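Local coordinates for molybdopterin-guanine dinucleotide biosynthesis protein A (MobA) (Archaeoglobus fulgidus, PDB 3NGW) that probably transfers the GMP moiety of GTP onto molybdopterin, a nucleotidyltransferase step in molybdenum cofactor biosynthesis, at residues Val21-Gly25 and Lys26-Glu30; Val151-Arg155 and Leu156-Tyr160. One frame throughout, in Å; residues are numbered along the deposited sequence.

Contact 1. Residues Val21-Gly25 and Lys26-Glu30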
ATOM      1  N   VAL A  21       6.282 -12.543   8.147  1.00 37.54           N
ATOM      2  CA  VAL A  21       5.090 -13.319   8.482  1.00 37.67           C
ATOM      3  C   VAL A  21       4.877 -14.459   7.486  1.00 43.90           C
ATOM      4  O   VAL A  21       4.947 -14.259   6.271  1.00 44.80           O
ATOM      5  CB  VAL A  21       3.832 -12.433   8.487  1.00 45.75           C
ATOM      6  CG1 VAL A  21       2.604 -13.266   8.804  1.00 48.62           C
ATOM      7  CG2 VAL A  21       3.997 -11.314   9.496  1.00 50.48           C
HETATM    8  N   MSE A  22       4.612 -15.651   8.011  1.00 50.89           N
HETATM    9  CA  MSE A  22       4.402 -16.836   7.182  1.00 52.92           C
HETATM   10  C   MSE A  22       2.947 -17.046   6.813  1.00 46.80           C
HETATM   11  O   MSE A  22       2.116 -17.322   7.672  1.00 50.53           O
HETATM   12  CB  MSE A  22       4.910 -18.080   7.909  1.00 56.19           C
HETATM   13  CG  MSE A  22       6.414 -18.158   7.997  1.00 69.22           C
HETATM   14 SE   MSE A  22       7.203 -18.521   6.270  1.00 87.53          SE
HETATM   15  CE  MSE A  22       7.063 -20.466   6.316  1.00 81.24           C
ATOM     16  N   LEU A  23       2.649 -16.923   5.529  1.00 43.77           N
ATOM     17  CA  LEU A  23       1.297 -17.111   5.046  1.00 42.54           C
ATOM     18  C   LEU A  23       1.314 -18.314   4.119  1.00 47.84           C
ATOM     19  O   LEU A  23       1.910 -18.263   3.046  1.00 53.73           O
ATOM     20  CB  LEU A  23       0.840 -15.887   4.271  1.00 46.28           C
ATOM     21  CG  LEU A  23      -0.562 -15.352   4.550  1.00 47.22           C
ATOM     22  CD1 LEU A  23      -0.995 -14.575   3.325  1.00 51.58           C
ATOM     23  CD2 LEU A  23      -1.546 -16.473   4.840  1.00 53.47           C
ATOM     24  N   CYS A  24       0.667 -19.396   4.538  1.00 45.23           N
ATOM     25  CA  CYS A  24       0.620 -20.611   3.740  1.00 47.49           C
ATOM     26  C   CYS A  24       2.015 -21.047   3.322  1.00 47.24           C
ATOM     27  O   CYS A  24       2.251 -21.370   2.161  1.00 47.51           O
ATOM     28  CB  CYS A  24      -0.258 -20.413   2.501  1.00 49.81           C
ATOM     29  SG  CYS A  24      -2.000 -20.900   2.764  1.00 54.09           S
ATOM     30  N   GLY A  25       2.936 -21.042   4.283  1.00 41.79           N
ATOM     31  CA  GLY A  25       4.299 -21.469   4.023  1.00 38.16           C
ATOM     32  C   GLY A  25       5.180 -20.518   3.237  1.00 42.96           C
ATOM     33  O   GLY A  25       6.287 -20.885   2.835  1.00 43.79           O
ATOM     34  N   LYS A  26       4.705 -19.297   3.017  1.00 38.01           N
ATOM     35  CA  LYS A  26       5.479 -18.310   2.267  1.00 44.75           C
ATOM     36  C   LYS A  26       5.447 -16.968   2.996  1.00 35.97           C
ATOM     37  O   LYS A  26       4.410 -16.561   3.504  1.00 40.81           O
ATOM     38  CB  LYS A  26       4.889 -18.156   0.863  1.00 41.90           C
ATOM     39  CG  LYS A  26       5.676 -17.242  -0.064  1.00 42.56           C
ATOM     40  CD  LYS A  26       4.798 -16.791  -1.226  1.00 42.49           C
ATOM     41  CE  LYS A  26       4.257 -17.969  -2.017  1.00 42.53           C
ATOM     42  NZ  LYS A  26       3.220 -17.555  -3.000  1.00 47.70           N
ATOM     43  N   LYS A  27       6.587 -16.292   3.053  1.00 31.06           N
ATOM     44  CA  LYS A  27       6.675 -15.001   3.724  1.00 37.99           C
ATOM     45  C   LYS A  27       5.795 -13.957   3.040  1.00 35.14           C
ATOM     46  O   LYS A  27       5.546 -14.044   1.840  1.00 42.71           O
ATOM     47  CB  LYS A  27       8.124 -14.519   3.731  1.00 29.39           C
ATOM     48  CG  LYS A  27       9.065 -15.385   4.540  1.00 34.00           C
ATOM     49  CD  LYS A  27      10.450 -14.754   4.606  1.00 38.59           C
ATOM     50  CE  LYS A  27      11.400 -15.597   5.443  1.00 43.26           C
ATOM     51  NZ  LYS A  27      12.751 -14.976   5.576  1.00 41.16           N
ATOM     52  N   LEU A  28       5.327 -12.968   3.792  1.00 43.71           N
ATOM     53  CA  LEU A  28       4.487 -11.944   3.191  1.00 38.16           C
ATOM     54  C   LEU A  28       5.217 -11.151   2.128  1.00 29.40           C
ATOM     55  O   LEU A  28       4.622 -10.778   1.123  1.00 35.73           O
ATOM     56  CB  LEU A  28       3.940 -10.994   4.249  1.00 38.60           C
ATOM     57  CG  LEU A  28       2.652 -11.464   4.916  1.00 39.47           C
ATOM     58  CD1 LEU A  28       2.202 -10.401   5.899  1.00 36.37           C
ATOM     59  CD2 LEU A  28       1.570 -11.725   3.874  1.00 42.21           C
ATOM     60  N   ILE A  29       6.498 -10.882   2.340  1.00 34.08           N
ATOM     61  CA  ILE A  29       7.241 -10.128   1.339  1.00 34.42           C
ATOM     62  C   ILE A  29       7.290 -10.885   0.009  1.00 33.03           C
ATOM     63  O   ILE A  29       7.240 -10.272  -1.055  1.00 36.31           O
ATOM     64  CB  ILE A  29       8.676  -9.809   1.797  1.00 30.97           C
ATOM     65  CG1 ILE A  29       9.375  -8.978   0.728  1.00 30.97           C
ATOM     66  CG2 ILE A  29       9.435 -11.092   2.095  1.00 35.06           C
ATOM     67  CD1 ILE A  29       8.699  -7.620   0.450  1.00 25.68           C
ATOM     68  N   GLU A  30       7.367 -12.212   0.060  1.00 35.43           N
ATOM     69  CA  GLU A  30       7.412 -12.993  -1.171  1.00 40.26           C
ATOM     70  C   GLU A  30       6.035 -13.014  -1.826  1.00 39.24           C
ATOM     71  O   GLU A  30       5.920 -13.157  -3.042  1.00 45.92           O
ATOM     72  CB  GLU A  30       7.920 -14.407  -0.879  1.00 40.90           C
ATOM     73  CG  GLU A  30       9.192 -14.367  -0.047  1.00 52.34           C
ATOM     74  CD  GLU A  30       9.881 -15.709   0.121  1.00 55.74           C
ATOM     75  OE1 GLU A  30       9.190 -16.757   0.135  1.00 49.19           O
ATOM     76  OE2 GLU A  30      11.126 -15.697   0.268  1.00 47.77           O
TER
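With CG of M22 beside its own backbone N (chi1 -72°) and the chain bent again at the next two torsions, the selenium of this selenomethionine folds back over the neighbouring strand, where SE meets CG of K27 at 4.0 Å. K27 also has CG beside its backbone N, but from there its chain runs out straight to a salt bridge of NZ with E20. M22 and K27 thus share one face of a two-stranded antiparallel ribbon as a non-hydrogen-bonded pair. L23 and K26, on the other face, form the hydrogen-bonded pair. L23 N gives a short, nearly straight bond to K26 O (2.7 Å, 166°), and K26 N returns a bond to L23 O at 3.0 Å. That same L23 O also accepts from W31 NE1; K26 makes a cation-pi contact with the W31 ring, and its NZ is salt-bridged to E34. Where the strands part, V21 O receives a weak, bent bond from L28 N and a CA-H...O contact from K27 CA at 3.2 Å. Next to this bond the side chains of V21 and L28 lie side by side, CB against CD1 at 3.7 Å, while the other methyl branch of L28, CD2, meets L23 CD1 at 3.9 Å. L23 also packs on P94 and on the helix 182-194, to which C24 is tied by its disulfide with C192. C24 and G25 occupy the corners with positive phi, and K27 stands at the N-cap position of the helix 28-36. The arrangement is a beta hairpin with a two-residue loop, closed by a type I' turn from L23 to K26 and running directly into a helix, within the MobA-like nucleotidyltransferase domain of the GT-A clan.

Contact 2. Residues Val151-Arg155 and Leu156-Tyr160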
ATOM      1  N   VAL A 151      -5.591  14.086   7.581  1.00 52.31           N
ATOM      2  CA  VAL A 151      -5.347  15.518   7.664  1.00 42.83           C
ATOM      3  C   VAL A 151      -4.940  16.142   6.332  1.00 41.57           C
ATOM      4  O   VAL A 151      -5.569  17.090   5.878  1.00 42.38           O
ATOM      5  CB  VAL A 151      -4.269  15.825   8.722  1.00 44.67           C
ATOM      6  CG1 VAL A 151      -3.952  17.312   8.730  1.00 49.27           C
ATOM      7  CG2 VAL A 151      -4.762  15.376  10.088  1.00 55.61           C
ATOM      8  N   PRO A 152      -3.871  15.629   5.695  1.00 41.60           N
ATOM      9  CA  PRO A 152      -3.496  16.242   4.418  1.00 38.35           C
ATOM     10  C   PRO A 152      -4.490  15.956   3.289  1.00 44.57           C
ATOM     11  O   PRO A 152      -4.597  16.731   2.336  1.00 45.17           O
ATOM     12  CB  PRO A 152      -2.097  15.683   4.159  1.00 35.71           C
ATOM     13  CG  PRO A 152      -2.073  14.403   4.932  1.00 35.76           C
ATOM     14  CD  PRO A 152      -2.832  14.697   6.174  1.00 30.77           C
ATOM     15  N   LEU A 153      -5.233  14.859   3.405  1.00 39.75           N
ATOM     16  CA  LEU A 153      -6.215  14.513   2.382  1.00 46.34           C
ATOM     17  C   LEU A 153      -7.347  15.539   2.318  1.00 49.52           C
ATOM     18  O   LEU A 153      -7.973  15.720   1.271  1.00 48.43           O
ATOM     19  CB  LEU A 153      -6.792  13.113   2.637  1.00 39.78           C
ATOM     20  CG  LEU A 153      -5.827  11.959   2.337  1.00 49.35           C
ATOM     21  CD1 LEU A 153      -6.479  10.628   2.636  1.00 35.16           C
ATOM     22  CD2 LEU A 153      -5.398  12.043   0.877  1.00 45.38           C
ATOM     23  N   GLU A 154      -7.606  16.212   3.436  1.00 54.03           N
ATOM     24  CA  GLU A 154      -8.661  17.215   3.487  1.00 55.79           C
ATOM     25  C   GLU A 154      -8.280  18.466   2.712  1.00 49.79           C
ATOM     26  O   GLU A 154      -9.149  19.208   2.257  1.00 50.07           O
ATOM     27  CB  GLU A 154      -8.985  17.572   4.938  1.00 64.04           C
ATOM     28  CG  GLU A 154      -9.902  16.566   5.623  1.00 81.36           C
ATOM     29  CD  GLU A 154     -10.056  16.827   7.110  1.00 91.62           C
ATOM     30  OE1 GLU A 154     -10.922  16.177   7.741  1.00 91.86           O
ATOM     31  OE2 GLU A 154      -9.304  17.674   7.647  1.00 96.75           O
ATOM     32  N   ARG A 155      -6.979  18.693   2.560  1.00 48.80           N
ATOM     33  CA  ARG A 155      -6.487  19.848   1.818  1.00 43.46           C
ATOM     34  C   ARG A 155      -6.249  19.526   0.339  1.00 45.76           C
ATOM     35  O   ARG A 155      -5.723  20.353  -0.402  1.00 47.49           O
ATOM     36  CB  ARG A 155      -5.182  20.358   2.430  1.00 41.51           C
ATOM     37  CG  ARG A 155      -5.337  21.267   3.635  1.00 54.63           C
ATOM     38  CD  ARG A 155      -3.980  21.852   4.001  1.00 64.61           C
ATOM     39  NE  ARG A 155      -4.058  23.116   4.730  1.00 78.65           N
ATOM     40  CZ  ARG A 155      -4.554  23.256   5.957  1.00 92.83           C
ATOM     41  NH1 ARG A 155      -5.030  22.201   6.608  1.00102.14           N
ATOM     42  NH2 ARG A 155      -4.563  24.451   6.537  1.00 80.24           N
ATOM     43  N   LEU A 156      -6.644  18.329  -0.087  1.00 45.72           N
ATOM     44  CA  LEU A 156      -6.462  17.902  -1.474  1.00 43.35           C
ATOM     45  C   LEU A 156      -7.784  17.552  -2.142  1.00 41.05           C
ATOM     46  O   LEU A 156      -8.782  17.311  -1.470  1.00 46.13           O
ATOM     47  CB  LEU A 156      -5.546  16.674  -1.529  1.00 36.99           C
ATOM     48  CG  LEU A 156      -4.120  16.826  -1.004  1.00 44.30           C
ATOM     49  CD1 LEU A 156      -3.460  15.462  -0.908  1.00 36.94           C
ATOM     50  CD2 LEU A 156      -3.333  17.751  -1.912  1.00 41.21           C
ATOM     51  N   ASN A 157      -7.786  17.514  -3.469  1.00 46.99           N
ATOM     52  CA  ASN A 157      -8.986  17.155  -4.211  1.00 46.00           C
ATOM     53  C   ASN A 157      -9.040  15.627  -4.273  1.00 42.38           C
ATOM     54  O   ASN A 157      -8.432  15.011  -5.146  1.00 40.74           O
ATOM     55  CB  ASN A 157      -8.933  17.763  -5.619  1.00 56.92           C
ATOM     56  CG  ASN A 157     -10.052  17.262  -6.525  1.00 64.91           C
ATOM     57  OD1 ASN A 157     -11.221  17.213  -6.128  1.00 72.06           O
ATOM     58  ND2 ASN A 157      -9.698  16.901  -7.757  1.00 67.79           N
ATOM     59  N   VAL A 158      -9.764  15.025  -3.334  1.00 44.20           N
ATOM     60  CA  VAL A 158      -9.879  13.571  -3.251  1.00 37.98           C
ATOM     61  C   VAL A 158     -11.208  13.005  -3.758  1.00 39.26           C
ATOM     62  O   VAL A 158     -12.274  13.561  -3.490  1.00 37.32           O
ATOM     63  CB  VAL A 158      -9.681  13.090  -1.791  1.00 37.14           C
ATOM     64  CG1 VAL A 158      -9.671  11.569  -1.739  1.00 30.02           C
ATOM     65  CG2 VAL A 158      -8.380  13.652  -1.224  1.00 36.41           C
ATOM     66  N   VAL A 159     -11.132  11.894  -4.489  1.00 34.89           N
ATOM     67  CA  VAL A 159     -12.315  11.221  -5.017  1.00 40.95           C
ATOM     68  C   VAL A 159     -12.517   9.926  -4.243  1.00 42.89           C
ATOM     69  O   VAL A 159     -11.728   8.994  -4.377  1.00 52.54           O
ATOM     70  CB  VAL A 159     -12.166  10.851  -6.518  1.00 39.49           C
ATOM     71  CG1 VAL A 159     -13.348   9.991  -6.959  1.00 37.20           C
ATOM     72  CG2 VAL A 159     -12.108  12.111  -7.365  1.00 44.51           C
ATOM     73  N   TYR A 160     -13.557   9.866  -3.423  1.00 44.93           N
ATOM     74  CA  TYR A 160     -13.819   8.655  -2.659  1.00 46.34           C
ATOM     75  C   TYR A 160     -14.659   7.699  -3.498  1.00 41.70           C
ATOM     76  O   TYR A 160     -15.820   7.959  -3.782  1.00 53.26           O
ATOM     77  CB  TYR A 160     -14.487   9.028  -1.334  1.00 42.99           C
ATOM     78  CG  TYR A 160     -13.501   9.695  -0.393  1.00 40.47           C
ATOM     79  CD1 TYR A 160     -12.554   8.941   0.298  1.00 40.85           C
ATOM     80  CD2 TYR A 160     -13.463  11.083  -0.252  1.00 43.62           C
ATOM     81  CE1 TYR A 160     -11.591   9.550   1.104  1.00 35.91           C
ATOM     82  CE2 TYR A 160     -12.499  11.706   0.554  1.00 34.62           C
ATOM     83  CZ  TYR A 160     -11.569  10.929   1.227  1.00 43.77           C
ATOM     84  OH  TYR A 160     -10.602  11.516   2.019  1.00 38.03           O
TER
HETATM   85  O   HOH W   1     -10.738  14.303   1.918  1.00 44.32           O
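The phenol ring of Y160 brings its OH loosely against L153 CB at 4.2 Å, carries CG1 of V158 on one face, offset toward the rim, and has a water at its edge, in the ring plane; K119 adds a cation-pi contact to the ring. This water lies 2.8 Å from Y160 OH and donates a weak bond to L153 O, linking the strand 158-162 to L153. The other methyl of V158, CG2, is turned to the helical segment and touches both L153 O (3.3 Å) and L153 CD2 (4.0 Å). L153 O also accepts from L156 N at 3.2 Å. With CG beside its own backbone N (chi1 -61°), L156 sets that atom against P152 O at 3.4 Å, and its side chain continues onto E137 and A134. An alanine here is likely to strip the apolar cover from P152 O and leave a gap toward E137 and A134. Apolar branches thus cover the carbonyls of P152 and L153, while L153 O accepts one amide and, weakly, one water where the chain passes from helix to strand, so that its polarity is met amid the methyl groups.

Contacts 1 and 2 lie on opposite sides of the chain's centre, their centres about 34 Å apart, and share no secondary-structure element. Both are partly buried, with buried leucines and a valine or proline beside exposed residues, yet they treat the backbone differently. In contact 1 a hairpin separate from the main sheet enters a helix; paired backbone and apolar side chains hold it across, and its outside ties are salt bridges to E20 and E34 and a disulfide to the helix 182-194. In contact 2 the chain passes from a helix into 158-162, an outermost strand of the main sheet; one amide bond, a water bridge and methyl packing join the segments, while V159 bonds to 115-119.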